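Local atomic coordinates of DUF5037 domain-containing protein (PDB entry 4GL6), a protein that is of unknown function, a gut-bacterial member of the DUF5037 family that folds as a single chain with two separate four-stranded beta-sheets. Residues G140-Y145 / A175-Y180; Y18-E23 / C44-D49. All blocks are in the same frame, centred on the assembly; numbering follows the deposited sequence.

Contact 1: G140-Y145 / A175-Y180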
ATOM      1  N   GLY A 140      -6.517   2.680   6.125  1.00 45.86           N
ATOM      2  CA  GLY A 140      -5.165   2.668   5.593  1.00 47.43           C
ATOM      3  C   GLY A 140      -4.761   4.014   5.040  1.00 45.26           C
ATOM      4  O   GLY A 140      -5.455   5.024   5.235  1.00 39.86           O
ATOM      5  N   SER A 141      -3.629   3.999   4.348  1.00 43.15           N
ATOM      6  CA  SER A 141      -3.080   5.170   3.704  1.00 41.56           C
ATOM      7  C   SER A 141      -2.815   4.841   2.251  1.00 43.16           C
ATOM      8  O   SER A 141      -2.574   3.690   1.912  1.00 50.26           O
ATOM      9  CB  SER A 141      -1.801   5.576   4.400  1.00 41.10           C
ATOM     10  OG  SER A 141      -2.092   5.819   5.761  1.00 43.16           O
ATOM     11  N   ALA A 142      -2.930   5.842   1.389  1.00 45.71           N
ATOM     12  CA  ALA A 142      -2.605   5.693  -0.033  1.00 43.73           C
ATOM     13  C   ALA A 142      -1.467   6.640  -0.336  1.00 40.10           C
ATOM     14  O   ALA A 142      -1.570   7.825  -0.000  1.00 41.28           O
ATOM     15  CB  ALA A 142      -3.793   6.017  -0.888  1.00 40.20           C
ATOM     16  N   TRP A 143      -0.386   6.109  -0.918  1.00 37.27           N
ATOM     17  CA  TRP A 143       0.785   6.885  -1.337  1.00 37.23           C
ATOM     18  C   TRP A 143       0.735   6.900  -2.835  1.00 39.83           C
ATOM     19  O   TRP A 143       1.097   5.919  -3.476  1.00 44.11           O
ATOM     20  CB  TRP A 143       2.080   6.269  -0.800  1.00 36.75           C
ATOM     21  CG  TRP A 143       2.036   6.128   0.695  1.00 36.26           C
ATOM     22  CD1 TRP A 143       1.565   5.048   1.435  1.00 36.35           C
ATOM     23  CD2 TRP A 143       2.423   7.116   1.672  1.00 33.87           C
ATOM     24  NE1 TRP A 143       1.651   5.300   2.769  1.00 36.98           N
ATOM     25  CE2 TRP A 143       2.168   6.522   2.982  1.00 37.77           C
ATOM     26  CE3 TRP A 143       2.953   8.381   1.604  1.00 38.16           C
ATOM     27  CZ2 TRP A 143       2.440   7.201   4.169  1.00 40.10           C
ATOM     28  CZ3 TRP A 143       3.230   9.058   2.793  1.00 41.96           C
ATOM     29  CH2 TRP A 143       2.967   8.483   4.046  1.00 42.74           C
ATOM     30  N   VAL A 144       0.256   8.016  -3.387  1.00 40.58           N
ATOM     31  CA  VAL A 144       0.124   8.212  -4.819  1.00 40.59           C
ATOM     32  C   VAL A 144       1.290   9.062  -5.327  1.00 42.14           C
ATOM     33  O   VAL A 144       1.556  10.144  -4.802  1.00 45.41           O
ATOM     34  CB  VAL A 144      -1.186   8.909  -5.159  1.00 41.12           C
ATOM     35  CG1 VAL A 144      -1.298   9.089  -6.665  1.00 39.90           C
ATOM     36  CG2 VAL A 144      -2.363   8.085  -4.630  1.00 41.21           C
ATOM     37  N   TYR A 145       1.961   8.567  -6.365  1.00 43.54           N
ATOM     38  CA  TYR A 145       3.097   9.228  -7.018  1.00 40.82           C
ATOM     39  C   TYR A 145       2.707   9.511  -8.476  1.00 40.89           C
ATOM     40  O   TYR A 145       2.498   8.566  -9.227  1.00 41.84           O
ATOM     41  CB  TYR A 145       4.332   8.311  -6.918  1.00 43.04           C
ATOM     42  CG  TYR A 145       4.734   8.056  -5.476  1.00 41.16           C
ATOM     43  CD1 TYR A 145       5.487   8.997  -4.772  1.00 41.52           C
ATOM     44  CD2 TYR A 145       4.308   6.914  -4.800  1.00 40.59           C
ATOM     45  CE1 TYR A 145       5.828   8.797  -3.444  1.00 41.60           C
ATOM     46  CE2 TYR A 145       4.645   6.702  -3.468  1.00 41.38           C
ATOM     47  CZ  TYR A 145       5.408   7.650  -2.794  1.00 40.83           C
ATOM     48  OH  TYR A 145       5.758   7.462  -1.481  1.00 40.82           O
ATOM     49  N   ALA A 175      -9.276   7.334   6.634  1.00 41.94           N
ATOM     50  CA  ALA A 175      -8.167   7.016   5.714  1.00 41.58           C
ATOM     51  C   ALA A 175      -7.360   8.260   5.347  1.00 42.07           C
ATOM     52  O   ALA A 175      -7.904   9.368   5.363  1.00 42.82           O
ATOM     53  CB  ALA A 175      -8.694   6.339   4.452  1.00 39.16           C
ATOM     54  N   LEU A 176      -6.076   8.061   5.018  1.00 39.94           N
ATOM     55  CA  LEU A 176      -5.154   9.144   4.643  1.00 37.42           C
ATOM     56  C   LEU A 176      -4.836   9.093   3.146  1.00 38.15           C
ATOM     57  O   LEU A 176      -4.827   8.014   2.537  1.00 37.03           O
ATOM     58  CB  LEU A 176      -3.839   9.065   5.429  1.00 34.93           C
ATOM     59  CG  LEU A 176      -3.973   9.371   6.925  1.00 34.44           C
ATOM     60  CD1 LEU A 176      -4.617   8.207   7.667  1.00 33.67           C
ATOM     61  CD2 LEU A 176      -2.644   9.724   7.556  1.00 34.48           C
ATOM     62  N   LEU A 177      -4.569  10.270   2.575  1.00 40.30           N
ATOM     63  CA  LEU A 177      -4.174  10.425   1.163  1.00 38.90           C
ATOM     64  C   LEU A 177      -2.901  11.252   1.084  1.00 40.18           C
ATOM     65  O   LEU A 177      -2.821  12.328   1.695  1.00 38.81           O
ATOM     66  CB  LEU A 177      -5.254  11.151   0.371  1.00 39.91           C
ATOM     67  CG  LEU A 177      -5.008  11.386  -1.134  1.00 41.29           C
ATOM     68  CD1 LEU A 177      -4.701  10.104  -1.898  1.00 39.24           C
ATOM     69  CD2 LEU A 177      -6.210  12.078  -1.757  1.00 42.34           C
ATOM     70  N   TYR A 178      -1.924  10.747   0.325  1.00 42.62           N
ATOM     71  CA  TYR A 178      -0.667  11.452   0.031  1.00 41.37           C
ATOM     72  C   TYR A 178      -0.524  11.460  -1.507  1.00 41.75           C
ATOM     73  O   TYR A 178      -0.638  10.402  -2.139  1.00 45.09           O
ATOM     74  CB  TYR A 178       0.519  10.752   0.692  1.00 37.82           C
ATOM     75  CG  TYR A 178       0.430  10.624   2.204  1.00 37.05           C
ATOM     76  CD1 TYR A 178      -0.160   9.493   2.815  1.00 42.00           C
ATOM     77  CD2 TYR A 178       0.963  11.592   3.031  1.00 36.10           C
ATOM     78  CE1 TYR A 178      -0.235   9.368   4.208  1.00 40.24           C
ATOM     79  CE2 TYR A 178       0.901  11.476   4.419  1.00 39.60           C
ATOM     80  CZ  TYR A 178       0.306  10.366   5.006  1.00 42.18           C
ATOM     81  OH  TYR A 178       0.242  10.257   6.374  1.00 52.87           O
ATOM     82  N   VAL A 179      -0.377  12.637  -2.107  1.00 40.51           N
ATOM     83  CA  VAL A 179      -0.233  12.754  -3.561  1.00 41.23           C
ATOM     84  C   VAL A 179       1.003  13.559  -3.828  1.00 44.01           C
ATOM     85  O   VAL A 179       1.048  14.742  -3.494  1.00 46.19           O
ATOM     86  CB  VAL A 179      -1.452  13.418  -4.243  1.00 45.15           C
ATOM     87  CG1 VAL A 179      -1.251  13.447  -5.760  1.00 43.44           C
ATOM     88  CG2 VAL A 179      -2.727  12.649  -3.901  1.00 42.54           C
ATOM     89  N   TYR A 180       2.003  12.898  -4.405  1.00 51.16           N
ATOM     90  CA  TYR A 180       3.283  13.510  -4.787  1.00 45.63           C
ATOM     91  C   TYR A 180       3.224  13.847  -6.268  1.00 44.79           C
ATOM     92  O   TYR A 180       2.893  12.968  -7.072  1.00 48.44           O
ATOM     93  CB  TYR A 180       4.437  12.531  -4.539  1.00 44.20           C
ATOM     94  CG  TYR A 180       4.783  12.301  -3.088  1.00 42.54           C
ATOM     95  CD1 TYR A 180       4.100  11.368  -2.327  1.00 43.33           C
ATOM     96  CD2 TYR A 180       5.850  12.990  -2.482  1.00 46.47           C
ATOM     97  CE1 TYR A 180       4.433  11.146  -0.988  1.00 45.34           C
ATOM     98  CE2 TYR A 180       6.188  12.775  -1.147  1.00 50.51           C
ATOM     99  CZ  TYR A 180       5.467  11.849  -0.406  1.00 45.84           C
ATOM    100  OH  TYR A 180       5.798  11.604   0.894  1.00 54.49           O
TER
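In the beta-alpha-beta unit formed by strand 140-147, helix 156-171 and strand 175-182, residues 140-145 and 175-180 lie side by side and parallel, Trp143 paired with Tyr178. Five backbone hydrogen bonds join them, including Val144 N to Tyr178 O and Tyr180 N to Val144 O, both 2.8 Å. Trp143 and Tyr178 form an offset stack: the six-membered ring of the indole and the phenol ring have centroids 3.6 Å apart and planes within 6°. Trp143 CZ3 sits over the centre of the phenol. In both residues CG lies anti to the carbonyl carbon (chi1 -56° and -59°), which sends the paired rings out from neighbouring strands in the same direction and lets them lie face to face. Flat rings suit this partly exposed face, covering each other while polar atoms can still find partners, as in the weak hydrogen bond from Trp143 NE1 to Asp104. With an alanine at Tyr178, the indole face would probably lose its stacking partner and the ring turn more freely. These are the two middle strands of a mixed four-stranded sheet, and its aromatic face continues with Tyr145 and Tyr180, whose rings are displaced so far that little of one lies over the other. Aliphatic residues suit the other face, where Val144 CG2 meets Leu177 CD1 at 4.1 Å and helix 75-95 packs on Ala142 and Val144.

Contact 2: Y18-E23 / C44-D49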
ATOM      1  N   TYR A  18      -3.085 -20.326  -2.372  1.00 70.67           N
ATOM      2  CA  TYR A  18      -3.965 -19.413  -3.133  1.00 68.76           C
ATOM      3  C   TYR A  18      -4.247 -19.673  -4.629  1.00 71.09           C
ATOM      4  O   TYR A  18      -5.011 -18.912  -5.227  1.00 73.80           O
ATOM      5  CB  TYR A  18      -3.448 -17.969  -2.920  1.00 64.09           C
ATOM      6  CG  TYR A  18      -3.394 -17.551  -1.459  1.00 59.08           C
ATOM      7  CD1 TYR A  18      -4.556 -17.529  -0.686  1.00 59.65           C
ATOM      8  CD2 TYR A  18      -2.201 -17.161  -0.848  1.00 56.26           C
ATOM      9  CE1 TYR A  18      -4.535 -17.150   0.650  1.00 57.99           C
ATOM     10  CE2 TYR A  18      -2.171 -16.773   0.497  1.00 55.06           C
ATOM     11  CZ  TYR A  18      -3.350 -16.771   1.238  1.00 56.34           C
ATOM     12  OH  TYR A  18      -3.384 -16.396   2.552  1.00 55.97           O
ATOM     13  N   GLY A  19      -3.649 -20.698  -5.246  1.00 72.94           N
ATOM     14  CA  GLY A  19      -3.933 -21.045  -6.666  1.00 80.22           C
ATOM     15  C   GLY A  19      -3.071 -20.411  -7.752  1.00 83.72           C
ATOM     16  O   GLY A  19      -2.745 -21.074  -8.734  1.00 92.76           O
ATOM     17  N   GLU A  20      -2.727 -19.131  -7.589  1.00 83.69           N
ATOM     18  CA  GLU A  20      -1.856 -18.393  -8.519  1.00 81.89           C
ATOM     19  C   GLU A  20      -0.408 -18.699  -8.204  1.00 79.77           C
ATOM     20  O   GLU A  20      -0.113 -19.290  -7.168  1.00 79.83           O
ATOM     21  CB  GLU A  20      -1.987 -16.888  -8.310  1.00 82.79           C
ATOM     22  CG  GLU A  20      -3.360 -16.316  -8.488  1.00 87.39           C
ATOM     23  CD  GLU A  20      -3.375 -14.846  -8.155  1.00 87.17           C
ATOM     24  OE1 GLU A  20      -2.494 -14.092  -8.634  1.00 84.47           O
ATOM     25  OE2 GLU A  20      -4.283 -14.452  -7.408  1.00 90.19           O
ATOM     26  N   GLU A  21       0.497 -18.248  -9.071  1.00 75.02           N
ATOM     27  CA  GLU A  21       1.936 -18.371  -8.813  1.00 76.38           C
ATOM     28  C   GLU A  21       2.473 -17.001  -8.374  1.00 72.38           C
ATOM     29  O   GLU A  21       1.946 -15.945  -8.767  1.00 65.25           O
ATOM     30  CB  GLU A  21       2.732 -19.007  -9.959  1.00 80.14           C
ATOM     31  CG  GLU A  21       2.518 -18.451 -11.353  1.00 85.45           C
ATOM     32  CD  GLU A  21       3.335 -19.183 -12.417  1.00 95.39           C
ATOM     33  OE1 GLU A  21       4.221 -19.991 -12.076  1.00 99.38           O
ATOM     34  OE2 GLU A  21       3.093 -18.951 -13.617  1.00100.49           O
ATOM     35  N   PHE A  22       3.500 -17.060  -7.526  1.00 67.87           N
ATOM     36  CA  PHE A  22       4.106 -15.902  -6.888  1.00 63.00           C
ATOM     37  C   PHE A  22       5.618 -15.944  -7.018  1.00 63.50           C
ATOM     38  O   PHE A  22       6.192 -16.978  -7.350  1.00 66.98           O
ATOM     39  CB  PHE A  22       3.798 -15.902  -5.382  1.00 60.47           C
ATOM     40  CG  PHE A  22       2.335 -15.806  -5.037  1.00 59.98           C
ATOM     41  CD1 PHE A  22       1.494 -16.923  -5.153  1.00 63.01           C
ATOM     42  CD2 PHE A  22       1.799 -14.613  -4.532  1.00 56.52           C
ATOM     43  CE1 PHE A  22       0.137 -16.839  -4.826  1.00 63.82           C
ATOM     44  CE2 PHE A  22       0.452 -14.525  -4.196  1.00 59.08           C
ATOM     45  CZ  PHE A  22      -0.386 -15.638  -4.347  1.00 61.43           C
ATOM     46  N   GLU A  23       6.238 -14.800  -6.735  1.00 63.53           N
ATOM     47  CA  GLU A  23       7.687 -14.638  -6.747  1.00 63.84           C
ATOM     48  C   GLU A  23       8.064 -13.845  -5.492  1.00 59.79           C
ATOM     49  O   GLU A  23       7.394 -12.876  -5.148  1.00 56.51           O
ATOM     50  CB  GLU A  23       8.131 -13.903  -8.029  1.00 71.36           C
ATOM     51  CG  GLU A  23       9.647 -13.780  -8.221  1.00 79.93           C
ATOM     52  CD  GLU A  23      10.067 -13.095  -9.524  1.00 91.52           C
ATOM     53  OE1 GLU A  23       9.204 -12.667 -10.322  1.00101.06           O
ATOM     54  OE2 GLU A  23      11.289 -12.977  -9.756  1.00 93.30           O
ATOM     55  N   CYS A  44       7.037  -9.934  -1.586  1.00 45.66           N
ATOM     56  CA  CYS A  44       6.465 -10.862  -2.565  1.00 50.33           C
ATOM     57  C   CYS A  44       5.577 -10.181  -3.608  1.00 48.32           C
ATOM     58  O   CYS A  44       5.058  -9.103  -3.360  1.00 50.28           O
ATOM     59  CB  CYS A  44       5.604 -11.902  -1.808  1.00 55.09           C
ATOM     60  SG  CYS A  44       6.345 -12.700  -0.344  1.00 58.14           S
ATOM     61  N   ILE A  45       5.415 -10.819  -4.769  1.00 48.82           N
ATOM     62  CA  ILE A  45       4.450 -10.394  -5.807  1.00 53.06           C
ATOM     63  C   ILE A  45       3.720 -11.624  -6.340  1.00 57.15           C
ATOM     64  O   ILE A  45       4.236 -12.745  -6.237  1.00 54.78           O
ATOM     65  CB  ILE A  45       5.108  -9.650  -7.000  1.00 54.16           C
ATOM     66  CG1 ILE A  45       6.178 -10.507  -7.704  1.00 61.73           C
ATOM     67  CG2 ILE A  45       5.738  -8.349  -6.523  1.00 50.58           C
ATOM     68  CD1 ILE A  45       6.692  -9.911  -8.999  1.00 63.44           C
ATOM     69  N   SER A  46       2.509 -11.419  -6.855  1.00 60.20           N
ATOM     70  CA  SER A  46       1.791 -12.466  -7.581  1.00 61.63           C
ATOM     71  C   SER A  46       2.149 -12.160  -9.040  1.00 65.74           C
ATOM     72  O   SER A  46       2.249 -10.979  -9.410  1.00 65.62           O
ATOM     73  CB  SER A  46       0.274 -12.430  -7.339  1.00 63.56           C
ATOM     74  OG  SER A  46      -0.375 -11.370  -8.019  1.00 64.11           O
ATOM     75  N   LYS A  47       2.368 -13.195  -9.859  1.00 71.52           N
ATOM     76  CA  LYS A  47       2.707 -12.986 -11.279  1.00 72.93           C
ATOM     77  C   LYS A  47       1.608 -12.187 -11.982  1.00 69.30           C
ATOM     78  O   LYS A  47       1.909 -11.410 -12.871  1.00 67.77           O
ATOM     79  CB  LYS A  47       2.979 -14.313 -12.014  1.00 87.09           C
ATOM     80  CG  LYS A  47       4.245 -15.079 -11.607  1.00 98.76           C
ATOM     81  CD  LYS A  47       5.552 -14.376 -11.961  1.00101.83           C
ATOM     82  CE  LYS A  47       6.737 -15.310 -11.731  1.00105.92           C
ATOM     83  NZ  LYS A  47       8.046 -14.645 -11.960  1.00110.43           N
ATOM     84  N   ASN A  48       0.354 -12.365 -11.556  1.00 69.58           N
ATOM     85  CA  ASN A  48      -0.783 -11.606 -12.100  1.00 73.63           C
ATOM     86  C   ASN A  48      -0.860 -10.141 -11.713  1.00 69.32           C
ATOM     87  O   ASN A  48      -1.587  -9.414 -12.358  1.00 73.74           O
ATOM     88  CB  ASN A  48      -2.114 -12.271 -11.733  1.00 75.30           C
ATOM     89  CG  ASN A  48      -2.246 -13.652 -12.317  1.00 80.75           C
ATOM     90  OD1 ASN A  48      -1.629 -13.979 -13.338  1.00 76.61           O
ATOM     91  ND2 ASN A  48      -3.052 -14.482 -11.667  1.00 92.45           N
ATOM     92  N   ASP A  49      -0.150  -9.714 -10.666  1.00 72.70           N
ATOM     93  CA  ASP A  49      -0.112  -8.291 -10.216  1.00 64.76           C
ATOM     94  C   ASP A  49       1.351  -7.943  -9.900  1.00 58.21           C
ATOM     95  O   ASP A  49       1.683  -7.474  -8.814  1.00 55.90           O
ATOM     96  CB  ASP A  49      -1.035  -8.134  -8.994  1.00 62.70           C
ATOM     97  CG  ASP A  49      -1.382  -6.690  -8.666  1.00 58.65           C
ATOM     98  OD1 ASP A  49      -0.983  -5.733  -9.387  1.00 61.46           O
ATOM     99  OD2 ASP A  49      -2.095  -6.538  -7.659  1.00 55.42           O
TER
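A chi1 of -175° turns Glu23 CG away from its own backbone N, and the rest of the side chain runs out straight and crosses Lys47 at a slant; Lys47 in turn bends at chi2 (-67°) to bring NZ to it. Their salt bridge, Lys47 NZ to Glu23 OE1 at 2.8 Å, meets the carboxylate from above its plane, and these long, charged chains suit a partly exposed margin. The backbones of Glu23 and Ile45 form a hydrogen-bonded antiparallel pair, with Glu23 N to Ile45 O and Ile45 N to Glu23 O both 2.9 Å. Lys47 N adds a nearly straight bond to Glu21 O at 3.0 Å. On the other face Phe22 forms a non-hydrogen-bonded pair with Ser46; a small serine lets the ring, which Leu14 and Phe54 also touch, bring CE2 to 3.8 Å from Ser46 CB. Glu20 OE1 receives a weak bond from Asn48 ND2 at 3.1 Å, while its OE2 is held by Tyr75 OH. Ser46 to Asp49 is a type I turn, closed by Asp49 N to Ser46 O at 3.0 Å. Together these contacts form the open end of a beta hairpin, where strand 22-28 begins and strand 40-46 finishes, at the edge of an antiparallel sheet.

Both segments of contact 2 come earlier in the chain than those of contact 1, and the two contacts do not touch: their centres lie 24 Å apart and their nearest atoms about 13 Å. They belong to different sheets. Contact 2 joins antiparallel neighbours in the sheet of residues 22-70, one of them an edge strand, whereas contact 1 joins the parallel central pair of the mixed sheet. Helix 75-95 runs between the two regions: Arg78 forms a salt bridge with Asp49 of contact 2, while Ile88 and Ile92 pack against Val144 of contact 1. Both contacts are part of the DUF5037 domain, for which no active site or ligand is known.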